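Local coordinates for protein Non-reducing end alpha-L-arabinofuranosidase BoGH43B (Bacteroides ovatus, PDB 5JOZ) that removes terminal non-reducing alpha-L-arabinofuranosyl residues from xyloglucan side branches, converting S units to X units during xyloglucan degradation, at residues E383-L389 and L401-N407; L345-N351 and A485-A491. All blocks are in the same frame, centred on the assembly; numbering follows the deposited sequence.

Contact 1: residues E383-L389 and L401-N407; sequences ENEEAGL and LLITERN
A387 and I403 form a hydrogen-bonded antiparallel pair in one sheet of the concanavalin A-like beta sandwich. I403 N gives a nearly straight bond to A387 O (2.8 Å, 176°), and A387 N answers to I403 O. L389 and L401 make the next such pair, with bonds in both directions. G388 and L402 lie between them as a non-hydrogen-bonded pair. A387, L389, I403 and L401 face the same side of the sheet, where L438 and V436 of strand 436-442 meet the two leucines and I403 respectively.

The other side carries E386, whose extended chain passes obliquely across L402 CD1. Its CB lies 3.8 Å from L402 CD1, and CG keeps close to the same methyl. CD comes nearest, 3.4 Å from L402 CD1. At the tip, OE2 is 3.5 Å from this methyl and also takes a salt bridge from R415 and a hydrogen bond from N488. The carboxylate is thus held over an apolar branch by R415 of strand 409-418 and N488 of the loop after strand 480-486.

Before E386, towards E383, the ladder gives way to side-chain bonds. T404 OG1 is anti to the backbone N (chi1 -175°), which brings it to E385 O at 2.7 Å. The R406 chain bends at chi2 (-70°) and returns its guanidinium to the backbone. T404 CG2 lies over one guanidinium face, towards the rim. NH1 reaches both E383 O and E405 O, close to the guanidinium plane, and so links the two segments. At the E383 end, N407 N bonds to E383 OE2 at 2.8 Å, approaching from above the carboxylate plane.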
ATOM      1  N   GLU A 383     -21.415 -18.028 -21.516  1.00 38.08           N
ATOM      2  CA  GLU A 383     -20.917 -16.652 -21.766  1.00 37.03           C
ATOM      3  C   GLU A 383     -20.545 -15.825 -20.512  1.00 36.50           C
ATOM      4  O   GLU A 383     -19.626 -15.018 -20.577  1.00 28.97           O
ATOM      5  CB  GLU A 383     -21.879 -15.865 -22.689  1.00 39.43           C
ATOM      6  CG  GLU A 383     -22.123 -16.554 -24.045  1.00 47.10           C
ATOM      7  CD  GLU A 383     -22.451 -15.623 -25.219  1.00 49.29           C
ATOM      8  OE1 GLU A 383     -22.757 -14.425 -25.009  1.00 46.34           O
ATOM      9  OE2 GLU A 383     -22.412 -16.112 -26.376  1.00 42.89           O
ATOM     10  N   ASN A 384     -21.216 -16.072 -19.379  1.00 32.14           N
ATOM     11  CA  ASN A 384     -20.934 -15.372 -18.103  1.00 33.97           C
ATOM     12  C   ASN A 384     -19.599 -15.731 -17.406  1.00 30.03           C
ATOM     13  O   ASN A 384     -19.223 -15.083 -16.428  1.00 28.80           O
ATOM     14  CB  ASN A 384     -22.113 -15.512 -17.096  1.00 33.26           C
ATOM     15  CG  ASN A 384     -22.489 -16.973 -16.774  1.00 35.31           C
ATOM     16  OD1 ASN A 384     -23.158 -17.637 -17.565  1.00 42.31           O
ATOM     17  ND2 ASN A 384     -22.107 -17.452 -15.593  1.00 31.40           N
ATOM     18  N   GLU A 385     -18.894 -16.741 -17.913  1.00 30.62           N
ATOM     19  CA  GLU A 385     -17.732 -17.320 -17.244  1.00 29.65           C
ATOM     20  C   GLU A 385     -16.464 -16.765 -17.848  1.00 30.36           C
ATOM     21  O   GLU A 385     -16.307 -16.713 -19.084  1.00 28.72           O
ATOM     22  CB  GLU A 385     -17.736 -18.838 -17.383  1.00 31.93           C
ATOM     23  CG  GLU A 385     -18.929 -19.495 -16.712  1.00 31.51           C
ATOM     24  CD  GLU A 385     -18.848 -21.007 -16.704  1.00 32.70           C
ATOM     25  OE1 GLU A 385     -18.279 -21.586 -17.651  1.00 33.93           O
ATOM     26  OE2 GLU A 385     -19.371 -21.621 -15.748  1.00 38.99           O
ATOM     27  N   GLU A 386     -15.563 -16.339 -16.972  1.00 28.34           N
ATOM     28  CA  GLU A 386     -14.350 -15.677 -17.403  1.00 30.66           C
ATOM     29  C   GLU A 386     -13.232 -15.809 -16.382  1.00 26.37           C
ATOM     30  O   GLU A 386     -13.470 -15.991 -15.184  1.00 23.45           O
ATOM     31  CB  GLU A 386     -14.645 -14.203 -17.734  1.00 32.52           C
ATOM     32  CG  GLU A 386     -15.254 -13.422 -16.580  1.00 36.94           C
ATOM     33  CD  GLU A 386     -15.881 -12.092 -16.979  1.00 41.92           C
ATOM     34  OE1 GLU A 386     -16.360 -11.943 -18.136  1.00 44.22           O
ATOM     35  OE2 GLU A 386     -15.918 -11.197 -16.104  1.00 39.36           O
ATOM     36  N   ALA A 387     -12.009 -15.747 -16.886  1.00 25.31           N
ATOM     37  CA  ALA A 387     -10.822 -15.775 -16.055  1.00 23.22           C
ATOM     38  C   ALA A 387      -9.632 -15.269 -16.854  1.00 25.81           C
ATOM     39  O   ALA A 387      -9.571 -15.438 -18.080  1.00 27.62           O
ATOM     40  CB  ALA A 387     -10.546 -17.183 -15.546  1.00 24.28           C
ATOM     41  N   GLY A 388      -8.685 -14.651 -16.157  1.00 23.51           N
ATOM     42  CA  GLY A 388      -7.521 -14.083 -16.799  1.00 21.95           C
ATOM     43  C   GLY A 388      -6.821 -13.112 -15.887  1.00 23.22           C
ATOM     44  O   GLY A 388      -6.726 -13.361 -14.684  1.00 22.16           O
ATOM     45  N   LEU A 389      -6.342 -12.008 -16.470  1.00 23.41           N
ATOM     46  CA  LEU A 389      -5.624 -10.961 -15.755  1.00 21.99           C
ATOM     47  C   LEU A 389      -6.408  -9.669 -15.736  1.00 23.28           C
ATOM     48  O   LEU A 389      -7.142  -9.364 -16.672  1.00 25.49           O
ATOM     49  CB  LEU A 389      -4.259 -10.703 -16.387  1.00 22.84           C
ATOM     50  CG  LEU A 389      -3.338 -11.912 -16.505  1.00 24.90           C
ATOM     51  CD1 LEU A 389      -2.011 -11.501 -17.110  1.00 23.12           C
ATOM     52  CD2 LEU A 389      -3.146 -12.622 -15.167  1.00 25.23           C
ATOM     53  N   LEU A 401      -8.335  -8.560 -18.987  1.00 25.77           N
ATOM     54  CA  LEU A 401      -7.845  -9.401 -20.074  1.00 26.92           C
ATOM     55  C   LEU A 401      -8.250 -10.846 -19.769  1.00 27.93           C
ATOM     56  O   LEU A 401      -7.520 -11.571 -19.083  1.00 24.40           O
ATOM     57  CB  LEU A 401      -6.335  -9.249 -20.247  1.00 25.12           C
ATOM     58  CG  LEU A 401      -5.670 -10.171 -21.270  1.00 25.04           C
ATOM     59  CD1 LEU A 401      -6.266  -9.970 -22.649  1.00 25.61           C
ATOM     60  CD2 LEU A 401      -4.170  -9.954 -21.278  1.00 24.92           C
ATOM     61  N   LEU A 402      -9.417 -11.252 -20.284  1.00 29.69           N
ATOM     62  CA  LEU A 402     -10.062 -12.509 -19.881  1.00 31.36           C
ATOM     63  C   LEU A 402     -10.306 -13.493 -21.012  1.00 31.67           C
ATOM     64  O   LEU A 402     -10.472 -13.101 -22.164  1.00 34.29           O
ATOM     65  CB  LEU A 402     -11.401 -12.212 -19.214  1.00 34.15           C
ATOM     66  CG  LEU A 402     -11.384 -11.160 -18.101  1.00 38.41           C
ATOM     67  CD1 LEU A 402     -12.795 -10.876 -17.605  1.00 33.81           C
ATOM     68  CD2 LEU A 402     -10.485 -11.581 -16.949  1.00 38.24           C
ATOM     69  N   ILE A 403     -10.327 -14.774 -20.641  1.00 28.23           N
ATOM     70  CA  ILE A 403     -10.778 -15.862 -21.479  1.00 22.14           C
ATOM     71  C   ILE A 403     -12.225 -16.116 -21.110  1.00 23.49           C
ATOM     72  O   ILE A 403     -12.538 -16.276 -19.922  1.00 19.50           O
ATOM     73  CB  ILE A 403     -10.000 -17.167 -21.213  1.00 24.42           C
ATOM     74  CG1 ILE A 403      -8.519 -16.968 -21.505  1.00 24.14           C
ATOM     75  CG2 ILE A 403     -10.572 -18.326 -22.050  1.00 23.07           C
ATOM     76  CD1 ILE A 403      -7.651 -18.090 -20.999  1.00 25.96           C
ATOM     77  N   THR A 404     -13.084 -16.177 -22.129  1.00 23.85           N
ATOM     78  CA  THR A 404     -14.530 -16.416 -21.964  1.00 25.56           C
ATOM     79  C   THR A 404     -15.085 -17.127 -23.219  1.00 27.05           C
ATOM     80  O   THR A 404     -14.306 -17.547 -24.092  1.00 28.96           O
ATOM     81  CB  THR A 404     -15.279 -15.086 -21.689  1.00 26.66           C
ATOM     82  OG1 THR A 404     -16.665 -15.340 -21.424  1.00 30.55           O
ATOM     83  CG2 THR A 404     -15.163 -14.130 -22.853  1.00 26.06           C
ATOM     84  N   GLU A 405     -16.411 -17.260 -23.302  1.00 28.51           N
ATOM     85  CA  GLU A 405     -17.083 -17.901 -24.435  1.00 28.66           C
ATOM     86  C   GLU A 405     -18.028 -16.878 -25.061  1.00 28.20           C
ATOM     87  O   GLU A 405     -18.821 -16.254 -24.365  1.00 25.83           O
ATOM     88  CB  GLU A 405     -17.848 -19.151 -23.973  1.00 35.11           C
ATOM     89  CG  GLU A 405     -18.279 -20.114 -25.088  1.00 39.37           C
ATOM     90  CD  GLU A 405     -17.179 -21.072 -25.556  1.00 50.20           C
ATOM     91  OE1 GLU A 405     -17.426 -21.820 -26.524  1.00 47.97           O
ATOM     92  OE2 GLU A 405     -16.068 -21.099 -24.970  1.00 58.81           O
ATOM     93  N   ARG A 406     -17.916 -16.692 -26.370  1.00 28.93           N
ATOM     94  CA  ARG A 406     -18.769 -15.775 -27.103  1.00 29.65           C
ATOM     95  C   ARG A 406     -19.274 -16.480 -28.339  1.00 28.67           C
ATOM     96  O   ARG A 406     -18.484 -16.927 -29.158  1.00 27.30           O
ATOM     97  CB  ARG A 406     -17.986 -14.516 -27.503  1.00 31.37           C
ATOM     98  CG  ARG A 406     -17.685 -13.557 -26.358  1.00 32.41           C
ATOM     99  CD  ARG A 406     -18.943 -12.844 -25.858  1.00 32.61           C
ATOM    100  NE  ARG A 406     -18.721 -12.027 -24.660  1.00 33.78           N
ATOM    101  CZ  ARG A 406     -18.712 -12.464 -23.398  1.00 30.41           C
ATOM    102  NH1 ARG A 406     -18.879 -13.745 -23.096  1.00 33.79           N
ATOM    103  NH2 ARG A 406     -18.523 -11.599 -22.416  1.00 30.51           N
ATOM    104  N   ASN A 407     -20.592 -16.596 -28.451  1.00 32.07           N
ATOM    105  CA  ASN A 407     -21.240 -17.235 -29.595  1.00 32.82           C
ATOM    106  C   ASN A 407     -20.650 -18.603 -29.944  1.00 32.81           C
ATOM    107  O   ASN A 407     -20.272 -18.871 -31.083  1.00 31.94           O
ATOM    108  CB  ASN A 407     -21.231 -16.268 -30.782  1.00 28.76           C
ATOM    109  CG  ASN A 407     -22.112 -15.062 -30.533  1.00 28.10           C
ATOM    110  OD1 ASN A 407     -23.184 -15.179 -29.942  1.00 33.69           O
ATOM    111  ND2 ASN A 407     -21.664 -13.900 -30.967  1.00 28.38           N
TER

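Contact 2: residues L345-N351 and A485-A491; sequences LKGTAIN and ASGNGQA
Two ST turns meet where the loop after strand 343-345 packs on the end of strand 480-486, in the concanavalin A-like beta sandwich. In one turn T348 OG1 accepts from I350 N; in the other S486 OG accepts from N488 N. The S486 hydroxyl also donates across the contact to I350 O at 3.0 Å, from above that carbonyl plane. With chi1 at 175°, OG swings away from its own backbone N and towards the 345-351 loop. Its two bonds therefore join its own turn to that loop.

Backbone bonds run beside it. G487 N donates to T348 O at 2.8 Å. G489 N meets A349 O on a lone pair, in the carbonyl plane. The A349 methyl rests on the G489 peptide, with CB 3.3 Å from G489 O.

N351 and N488 cross at about a right angle, their amide planes 53° apart. N351 ND2 gives a straight bond (2.8 Å, 177°) to a lone pair of N488 OD1. N351 OD1 bonds with T353 OG1. N488 ND2 bonds to N384 O, so this amide also reaches the 383-389 segment.

A water lies between the chains. It accepts from T348 N and donates to I350 O and A485 O, the last at 2.7 Å. L345 CD2 packs 4.1 Å from A485 CB, and the same methyl group of A485 lies against G347 CA. The loop leads from strand 343-345 in one sheet to strand 359-364 in the other. Held to the end of strand 480-486, it makes the crossing between sheets of a beta sandwich.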
ATOM      1  N   LEU A 345      -7.668 -21.070  -9.413  1.00 26.79           N
ATOM      2  CA  LEU A 345      -8.618 -20.008  -9.077  1.00 26.19           C
ATOM      3  C   LEU A 345     -10.018 -20.451  -9.488  1.00 24.95           C
ATOM      4  O   LEU A 345     -10.253 -20.794 -10.649  1.00 23.78           O
ATOM      5  CB  LEU A 345      -8.212 -18.715  -9.797  1.00 25.66           C
ATOM      6  CG  LEU A 345      -8.575 -17.399  -9.115  1.00 27.82           C
ATOM      7  CD1 LEU A 345      -7.972 -17.311  -7.723  1.00 28.14           C
ATOM      8  CD2 LEU A 345      -8.115 -16.241  -9.984  1.00 28.68           C
ATOM      9  N   LYS A 346     -10.924 -20.505  -8.517  1.00 27.34           N
ATOM     10  CA  LYS A 346     -12.326 -20.856  -8.755  1.00 26.81           C
ATOM     11  C   LYS A 346     -13.177 -19.584  -8.749  1.00 26.68           C
ATOM     12  O   LYS A 346     -13.422 -18.987  -7.700  1.00 26.43           O
ATOM     13  CB  LYS A 346     -12.848 -21.789  -7.670  1.00 27.22           C
ATOM     14  CG  LYS A 346     -12.182 -23.142  -7.587  1.00 32.33           C
ATOM     15  CD  LYS A 346     -13.080 -24.104  -6.818  1.00 45.36           C
ATOM     16  CE  LYS A 346     -12.581 -25.540  -6.867  1.00 50.24           C
ATOM     17  NZ  LYS A 346     -11.419 -25.759  -5.970  1.00 47.32           N
ATOM     18  N   GLY A 347     -13.638 -19.177  -9.916  1.00 25.47           N
ATOM     19  CA  GLY A 347     -14.482 -18.006 -10.013  1.00 31.61           C
ATOM     20  C   GLY A 347     -15.852 -18.292  -9.445  1.00 32.72           C
ATOM     21  O   GLY A 347     -16.464 -19.292  -9.804  1.00 31.34           O
ATOM     22  N   THR A 348     -16.317 -17.420  -8.555  1.00 32.06           N
ATOM     23  CA  THR A 348     -17.635 -17.533  -7.955  1.00 32.43           C
ATOM     24  C   THR A 348     -18.575 -16.570  -8.673  1.00 32.80           C
ATOM     25  O   THR A 348     -18.182 -15.922  -9.647  1.00 31.79           O
ATOM     26  CB  THR A 348     -17.574 -17.184  -6.452  1.00 36.26           C
ATOM     27  OG1 THR A 348     -17.266 -15.794  -6.288  1.00 33.78           O
ATOM     28  CG2 THR A 348     -16.521 -18.025  -5.748  1.00 35.07           C
ATOM     29  N   ALA A 349     -19.815 -16.487  -8.190  1.00 33.08           N
ATOM     30  CA  ALA A 349     -20.775 -15.447  -8.620  1.00 34.50           C
ATOM     31  C   ALA A 349     -20.266 -14.036  -8.370  1.00 34.90           C
ATOM     32  O   ALA A 349     -20.597 -13.123  -9.130  1.00 31.27           O
ATOM     33  CB  ALA A 349     -22.115 -15.629  -7.912  1.00 31.60           C
ATOM     34  N   ILE A 350     -19.470 -13.875  -7.308  1.00 37.64           N
ATOM     35  CA  ILE A 350     -18.943 -12.573  -6.902  1.00 35.17           C
ATOM     36  C   ILE A 350     -18.084 -11.993  -8.028  1.00 35.26           C
ATOM     37  O   ILE A 350     -17.219 -12.692  -8.566  1.00 39.93           O
ATOM     38  CB  ILE A 350     -18.062 -12.665  -5.622  1.00 38.92           C
ATOM     39  CG1 ILE A 350     -18.746 -13.439  -4.467  1.00 40.34           C
ATOM     40  CG2 ILE A 350     -17.651 -11.271  -5.157  1.00 35.32           C
ATOM     41  CD1 ILE A 350     -20.181 -13.042  -4.208  1.00 52.44           C
ATOM     42  N   ASN A 351     -18.364 -10.747  -8.407  1.00 30.60           N
ATOM     43  CA  ASN A 351     -17.433  -9.912  -9.195  1.00 32.81           C
ATOM     44  C   ASN A 351     -17.072  -8.649  -8.374  1.00 31.59           C
ATOM     45  O   ASN A 351     -17.214  -8.663  -7.146  1.00 31.40           O
ATOM     46  CB  ASN A 351     -17.978  -9.616 -10.612  1.00 33.35           C
ATOM     47  CG  ASN A 351     -19.300  -8.841 -10.620  1.00 36.38           C
ATOM     48  OD1 ASN A 351     -19.636  -8.097  -9.695  1.00 32.05           O
ATOM     49  ND2 ASN A 351     -20.057  -9.016 -11.700  1.00 36.96           N
ATOM     50  N   ALA A 485     -10.917 -14.675 -11.657  1.00 24.66           N
ATOM     51  CA  ALA A 485     -11.971 -15.535 -12.165  1.00 23.56           C
ATOM     52  C   ALA A 485     -13.342 -15.099 -11.614  1.00 22.22           C
ATOM     53  O   ALA A 485     -13.471 -14.800 -10.439  1.00 19.91           O
ATOM     54  CB  ALA A 485     -11.688 -16.974 -11.771  1.00 25.30           C
ATOM     55  N   SER A 486     -14.364 -15.088 -12.460  1.00 23.42           N
ATOM     56  CA  SER A 486     -15.728 -14.798 -12.020  1.00 26.44           C
ATOM     57  C   SER A 486     -16.757 -15.380 -12.988  1.00 28.20           C
ATOM     58  O   SER A 486     -16.566 -15.338 -14.206  1.00 25.88           O
ATOM     59  CB  SER A 486     -15.930 -13.284 -11.893  1.00 28.59           C
ATOM     60  OG  SER A 486     -17.276 -12.953 -11.586  1.00 26.53           O
ATOM     61  N   GLY A 487     -17.846 -15.914 -12.443  1.00 28.32           N
ATOM     62  CA  GLY A 487     -18.981 -16.337 -13.249  1.00 30.82           C
ATOM     63  C   GLY A 487     -20.134 -15.351 -13.275  1.00 32.62           C
ATOM     64  O   GLY A 487     -21.179 -15.668 -13.821  1.00 36.10           O
ATOM     65  N   ASN A 488     -19.968 -14.177 -12.665  1.00 37.75           N
ATOM     66  CA  ASN A 488     -20.921 -13.058 -12.801  1.00 39.50           C
ATOM     67  C   ASN A 488     -22.395 -13.443 -12.551  1.00 37.61           C
ATOM     68  O   ASN A 488     -23.218 -13.449 -13.479  1.00 36.21           O
ATOM     69  CB  ASN A 488     -20.746 -12.389 -14.177  1.00 37.03           C
ATOM     70  CG  ASN A 488     -19.397 -11.715 -14.331  1.00 34.80           C
ATOM     71  OD1 ASN A 488     -19.122 -10.715 -13.682  1.00 40.58           O
ATOM     72  ND2 ASN A 488     -18.549 -12.264 -15.189  1.00 37.60           N
ATOM     73  N   GLY A 489     -22.702 -13.769 -11.295  1.00 35.09           N
ATOM     74  CA  GLY A 489     -24.024 -14.268 -10.892  1.00 35.95           C
ATOM     75  C   GLY A 489     -24.047 -15.765 -10.625  1.00 37.14           C
ATOM     76  O   GLY A 489     -24.822 -16.231  -9.781  1.00 32.87           O
ATOM     77  N   GLN A 490     -23.201 -16.513 -11.345  1.00 42.60           N
ATOM     78  CA  GLN A 490     -23.014 -17.961 -11.149  1.00 39.34           C
ATOM     79  C   GLN A 490     -21.566 -18.243 -10.791  1.00 38.36           C
ATOM     80  O   GLN A 490     -20.692 -17.443 -11.074  1.00 46.69           O
ATOM     81  CB  GLN A 490     -23.313 -18.728 -12.444  1.00 41.28           C
ATOM     82  CG  GLN A 490     -24.539 -18.289 -13.221  1.00 44.33           C
ATOM     83  CD  GLN A 490     -25.814 -18.386 -12.420  1.00 49.35           C
ATOM     84  OE1 GLN A 490     -25.925 -19.190 -11.486  1.00 44.44           O
ATOM     85  NE2 GLN A 490     -26.796 -17.567 -12.782  1.00 57.95           N
ATOM     86  N   ALA A 491     -21.310 -19.404 -10.203  1.00 38.53           N
ATOM     87  CA  ALA A 491     -19.944 -19.924 -10.097  1.00 40.16           C
ATOM     88  C   ALA A 491     -19.457 -20.368 -11.477  1.00 39.62           C
ATOM     89  O   ALA A 491     -20.270 -20.742 -12.324  1.00 38.67           O
ATOM     90  CB  ALA A 491     -19.890 -21.098  -9.126  1.00 35.28           C
TER
HETATM   91  O   HOH W   1     -15.141 -14.661  -8.357  1.00 26.37           O

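In the fold
From the N terminus, the chain passes the GH43 catalytic region and enters the C-terminal concanavalin A-like domain. It first lays down 345-351, the loop after strand 343-345. It later reaches 383-389, turns back after strand 389-392, and returns as 401-407, closing the short loop of contact 1. Further strands follow before 485-491 meets 345-351 and closes the much longer loop of contact 2. Contact 1 is therefore nested inside contact 2. Contact 1 lies within one sheet, which also holds strand 480-486; the 345-351 loop leads from the other sheet. The centres of the contacts are about 11 Å apart. N384 ND2 probably bonds to G487 O (2.7 Å).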